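PDB 2ODA: HAD family phosphatase from Pseudomonas syringae pv. tomato, which probably acts as a phosphatase of the haloacid dehalogenase (HAD) superfamily, in a Pseudomonas-specific subfamily with a proposed novel biochemical function. Local coordinates for residues G86-M98 and D114-L126. Numbering follows the deposited sequence.
Sequences GWPQPDACWMALM and DPRLLQSGLNAGL
Trp87 holds CG beside its backbone N (chi1 -45°), which lays the indole over Leu117, whose CG, trans to the backbone N, carries CD1 to CE2 and NE1 and CD2 to CZ2 and CH2. Leu117 CB sits 3.6 Å from the centroid of the six-membered ring, almost on its normal, a CH-pi contact suited to a broad aromatic face. Arg116 brings NH1 to 3.6 Å from Trp87 CE3, which lies over a face of the guanidinium, the two planes 36° apart; one water joins Arg116 NE to Trp87 O, a second reaches NH2 only weakly, and NH1 forms a salt bridge with Glu60.

The cis peptide before Pro88 belongs to a turn that points the carbonyls of Pro88 and Gln89 at helix 115-123. Asn123 ND2 donates to Pro88 O at 2.8 Å from above the carbonyl plane, and Gln119 NE2 bonds to Asn123 OD1, fixing that amide's rotation. Ser120, small enough for close approach, gives its OG proton to Gln89 O at 2.8 Å.

Farther along, Ala124 CB lies over the five-membered ring of Trp94, while Trp94 NE1 reaches Ala124 O at 3.0 Å, on a lone pair. Gly125, with positive phi, completes a Schellman motif there. Helices 91-98 and 115-123, their axes 68° apart, pack beside strand 109-112, which connects them in the parallel Rossmann-like α/β core characteristic of the HAD superfamily.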
loop_
_atom_site.group_PDB
_atom_site.type_symbol
_atom_site.label_atom_id
_atom_site.label_comp_id
_atom_site.label_asym_id
_atom_site.label_seq_id
_atom_site.Cartn_x
_atom_site.Cartn_y
_atom_site.Cartn_z
ATOM N N GLY B 86 2.413 -11.007 10.281
ATOM C CA GLY B 86 3.126 -10.020 11.111
ATOM C C GLY B 86 4.298 -9.368 10.417
ATOM O O GLY B 86 4.600 -9.695 9.276
ATOM N N TRP B 87 4.971 -8.453 11.113
ATOM C CA TRP B 87 6.119 -7.757 10.565
ATOM C C TRP B 87 7.191 -8.770 10.113
ATOM O O TRP B 87 7.342 -9.813 10.732
ATOM C CB TRP B 87 6.711 -6.825 11.625
ATOM C CG TRP B 87 5.708 -5.992 12.393
ATOM C CD1 TRP B 87 4.432 -5.671 12.026
ATOM C CD2 TRP B 87 5.933 -5.353 13.648
ATOM N NE1 TRP B 87 3.837 -4.889 12.989
ATOM C CE2 TRP B 87 4.740 -4.684 13.999
ATOM C CE3 TRP B 87 7.035 -5.277 14.512
ATOM C CZ2 TRP B 87 4.605 -3.961 15.188
ATOM C CZ3 TRP B 87 6.902 -4.543 15.686
ATOM C CH2 TRP B 87 5.694 -3.902 16.015
ATOM N N PRO B 88 7.960 -8.465 9.060
ATOM C CA PRO B 88 8.014 -7.255 8.251
ATOM C C PRO B 88 7.040 -7.200 7.061
ATOM O O PRO B 88 7.203 -6.313 6.221
ATOM C CB PRO B 88 9.452 -7.265 7.727
ATOM C CG PRO B 88 9.782 -8.715 7.545
ATOM C CD PRO B 88 8.949 -9.463 8.599
ATOM N N GLN B 89 6.047 -8.098 6.996
ATOM C CA GLN B 89 4.995 -8.011 5.966
ATOM C C GLN B 89 4.289 -6.634 6.031
ATOM O O GLN B 89 4.135 -6.058 7.130
ATOM C CB GLN B 89 3.949 -9.140 6.103
ATOM C CG GLN B 89 4.445 -10.554 5.785
ATOM C CD GLN B 89 4.967 -10.682 4.373
ATOM O OE1 GLN B 89 6.169 -10.576 4.138
ATOM N NE2 GLN B 89 4.064 -10.912 3.420
ATOM N N PRO B 90 3.919 -6.072 4.859
ATOM C CA PRO B 90 3.314 -4.720 4.806
ATOM C C PRO B 90 1.929 -4.614 5.475
ATOM O O PRO B 90 1.455 -3.492 5.765
ATOM C CB PRO B 90 3.163 -4.458 3.289
ATOM C CG PRO B 90 3.126 -5.871 2.669
ATOM C CD PRO B 90 4.112 -6.644 3.512
ATOM N N ASP B 91 1.294 -5.770 5.693
ATOM C CA ASP B 91 -0.088 -5.875 6.204
ATOM C C ASP B 91 -0.422 -4.960 7.393
ATOM O O ASP B 91 -1.442 -4.288 7.383
ATOM C CB ASP B 91 -0.400 -7.311 6.615
ATOM C CG ASP B 91 -0.252 -8.293 5.479
ATOM O OD1 ASP B 91 0.727 -8.190 4.708
ATOM O OD2 ASP B 91 -1.129 -9.168 5.370
ATOM N N ALA B 92 0.422 -4.959 8.425
ATOM C CA ALA B 92 0.162 -4.134 9.593
ATOM C C ALA B 92 -0.049 -2.653 9.210
ATOM O O ALA B 92 -0.916 -1.977 9.761
ATOM C CB ALA B 92 1.281 -4.266 10.584
ATOM N N CYS B 93 0.748 -2.155 8.268
ATOM C CA CYS B 93 0.653 -0.746 7.858
ATOM C C CYS B 93 -0.543 -0.478 6.940
ATOM O O CYS B 93 -1.281 0.506 7.125
ATOM C CB CYS B 93 1.948 -0.312 7.191
ATOM S SG CYS B 93 3.336 -0.265 8.379
ATOM N N TRP B 94 -0.753 -1.361 5.967
ATOM C CA TRP B 94 -1.927 -1.217 5.116
ATOM C C TRP B 94 -3.212 -1.308 5.905
ATOM O O TRP B 94 -4.143 -0.517 5.691
ATOM C CB TRP B 94 -1.918 -2.262 4.013
ATOM C CG TRP B 94 -0.866 -2.012 2.979
ATOM C CD1 TRP B 94 -0.271 -0.814 2.657
ATOM C CD2 TRP B 94 -0.325 -2.984 2.084
ATOM N NE1 TRP B 94 0.635 -1.004 1.618
ATOM C CE2 TRP B 94 0.615 -2.327 1.257
ATOM C CE3 TRP B 94 -0.524 -4.357 1.918
ATOM C CZ2 TRP B 94 1.337 -3.003 0.249
ATOM C CZ3 TRP B 94 0.194 -5.030 0.911
ATOM C CH2 TRP B 94 1.127 -4.355 0.113
HETATM N N MSE B 95 -3.268 -2.250 6.845
HETATM C CA MSE B 95 -4.467 -2.375 7.657
HETATM C C MSE B 95 -4.749 -1.161 8.529
HETATM O O MSE B 95 -5.897 -0.782 8.695
HETATM C CB MSE B 95 -4.466 -3.672 8.444
HETATM C CG MSE B 95 -4.953 -4.785 7.578
HETATM SE SE MSE B 95 -4.675 -6.483 8.450
HETATM C CE MSE B 95 -5.845 -6.213 9.948
ATOM N N ALA B 96 -3.695 -0.532 9.040
ATOM C CA ALA B 96 -3.812 0.698 9.793
ATOM C C ALA B 96 -4.335 1.822 8.916
ATOM O O ALA B 96 -5.212 2.590 9.337
ATOM C CB ALA B 96 -2.462 1.083 10.362
ATOM N N LEU B 97 -3.785 1.957 7.708
ATOM C CA LEU B 97 -4.291 2.990 6.777
ATOM C C LEU B 97 -5.782 2.789 6.452
ATOM O O LEU B 97 -6.571 3.742 6.424
ATOM C CB LEU B 97 -3.419 3.061 5.507
ATOM C CG LEU B 97 -1.936 3.418 5.692
ATOM C CD1 LEU B 97 -1.216 3.321 4.336
ATOM C CD2 LEU B 97 -1.791 4.833 6.326
HETATM N N MSE B 98 -6.177 1.544 6.204
HETATM C CA MSE B 98 -7.589 1.225 5.969
HETATM C C MSE B 98 -8.501 1.573 7.135
HETATM O O MSE B 98 -9.612 2.084 6.932
HETATM C CB MSE B 98 -7.744 -0.238 5.564
HETATM C CG MSE B 98 -7.168 -0.475 4.171
HETATM SE SE MSE B 98 -7.406 -2.335 3.643
HETATM C CE MSE B 98 -5.793 -3.049 4.256
ATOM N N ASP B 114 11.579 0.648 15.847
ATOM C CA ASP B 114 11.725 -0.807 15.768
ATOM C C ASP B 114 12.032 -1.221 14.332
ATOM O O ASP B 114 11.233 -0.962 13.431
ATOM C CB ASP B 114 10.440 -1.517 16.241
ATOM C CG ASP B 114 10.583 -3.042 16.269
ATOM O OD1 ASP B 114 11.122 -3.611 15.323
ATOM O OD2 ASP B 114 10.125 -3.681 17.215
ATOM N N PRO B 115 13.198 -1.860 14.109
ATOM C CA PRO B 115 13.613 -2.159 12.730
ATOM C C PRO B 115 12.629 -3.023 11.972
ATOM O O PRO B 115 12.522 -2.888 10.747
ATOM C CB PRO B 115 14.931 -2.920 12.914
ATOM C CG PRO B 115 15.424 -2.501 14.221
ATOM C CD PRO B 115 14.210 -2.313 15.084
ATOM N N ARG B 116 11.927 -3.891 12.689
ATOM C CA ARG B 116 10.952 -4.806 12.073
ATOM C C ARG B 116 9.678 -4.103 11.630
ATOM O O ARG B 116 9.157 -4.355 10.530
ATOM C CB ARG B 116 10.626 -5.966 13.008
ATOM C CG ARG B 116 11.787 -6.980 13.132
ATOM C CD ARG B 116 11.473 -8.075 14.163
ATOM N NE ARG B 116 10.231 -8.791 13.819
ATOM C CZ ARG B 116 9.128 -8.709 14.550
ATOM N NH1 ARG B 116 9.144 -7.967 15.640
ATOM N NH2 ARG B 116 8.016 -9.354 14.203
ATOM N N LEU B 117 9.175 -3.214 12.476
ATOM C CA LEU B 117 8.042 -2.398 12.084
ATOM C C LEU B 117 8.412 -1.380 11.008
ATOM O O LEU B 117 7.650 -1.183 10.055
ATOM C CB LEU B 117 7.395 -1.754 13.313
ATOM C CG LEU B 117 6.294 -0.717 13.030
ATOM C CD1 LEU B 117 5.093 -1.312 12.230
ATOM C CD2 LEU B 117 5.830 -0.112 14.367
ATOM N N LEU B 118 9.558 -0.713 11.148
ATOM C CA LEU B 118 10.050 0.149 10.074
ATOM C C LEU B 118 10.163 -0.581 8.744
ATOM O O LEU B 118 9.799 -0.038 7.697
ATOM C CB LEU B 118 11.389 0.797 10.445
ATOM C CG LEU B 118 11.229 1.807 11.593
ATOM C CD1 LEU B 118 12.592 2.066 12.230
ATOM C CD2 LEU B 118 10.564 3.099 11.073
ATOM N N GLN B 119 10.681 -1.801 8.771
ATOM C CA GLN B 119 10.730 -2.641 7.567
ATOM C C GLN B 119 9.336 -2.897 6.977
ATOM O O GLN B 119 9.161 -2.892 5.752
ATOM C CB GLN B 119 11.448 -3.964 7.863
ATOM C CG GLN B 119 11.767 -4.796 6.576
ATOM C CD GLN B 119 12.738 -4.079 5.653
ATOM O OE1 GLN B 119 13.895 -3.888 5.994
ATOM N NE2 GLN B 119 12.269 -3.666 4.490
ATOM N N SER B 120 8.353 -3.152 7.842
ATOM C CA SER B 120 6.959 -3.278 7.381
ATOM C C SER B 120 6.537 -1.993 6.640
ATOM O O SER B 120 5.931 -2.060 5.578
ATOM C CB SER B 120 6.022 -3.579 8.568
ATOM O OG SER B 120 4.655 -3.489 8.184
ATOM N N GLY B 121 6.856 -0.828 7.207
ATOM C CA GLY B 121 6.462 0.443 6.598
ATOM C C GLY B 121 7.137 0.656 5.252
ATOM O O GLY B 121 6.496 1.120 4.297
ATOM N N LEU B 122 8.433 0.338 5.169
ATOM C CA LEU B 122 9.161 0.438 3.900
ATOM C C LEU B 122 8.546 -0.520 2.883
ATOM O O LEU B 122 8.317 -0.163 1.736
ATOM C CB LEU B 122 10.668 0.105 4.096
ATOM C CG LEU B 122 11.471 1.116 4.934
ATOM C CD1 LEU B 122 12.909 0.613 5.204
ATOM C CD2 LEU B 122 11.517 2.486 4.228
ATOM N N ASN B 123 8.290 -1.748 3.307
ATOM C CA ASN B 123 7.647 -2.747 2.425
ATOM C C ASN B 123 6.261 -2.320 1.960
ATOM O O ASN B 123 5.837 -2.629 0.818
ATOM C CB ASN B 123 7.566 -4.102 3.130
ATOM C CG ASN B 123 8.941 -4.788 3.250
ATOM O OD1 ASN B 123 9.880 -4.402 2.568
ATOM N ND2 ASN B 123 9.055 -5.789 4.137
ATOM N N ALA B 124 5.550 -1.602 2.823
ATOM C CA ALA B 124 4.187 -1.153 2.503
ATOM C C ALA B 124 4.194 0.095 1.600
ATOM O O ALA B 124 3.143 0.525 1.104
ATOM C CB ALA B 124 3.398 -0.885 3.807
ATOM N N GLY B 125 5.375 0.667 1.386
ATOM C CA GLY B 125 5.508 1.793 0.463
ATOM C C GLY B 125 5.430 3.154 1.130
ATOM O O GLY B 125 5.292 4.166 0.439
ATOM N N LEU B 126 5.500 3.180 2.468
ATOM C CA LEU B 126 5.379 4.443 3.215
ATOM C C LEU B 126 6.694 5.209 3.349
ATOM O O LEU B 126 7.786 4.653 3.173
ATOM C CB LEU B 126 4.798 4.193 4.625
ATOM C CG LEU B 126 3.267 4.007 4.671
ATOM C CD1 LEU B 126 2.900 2.579 4.321
ATOM C CD2 LEU B 126 2.691 4.352 6.051
HETATM O O HOH W 1 6.192 -11.484 12.301
HETATM O O HOH W 2 10.129 -11.155 11.744
#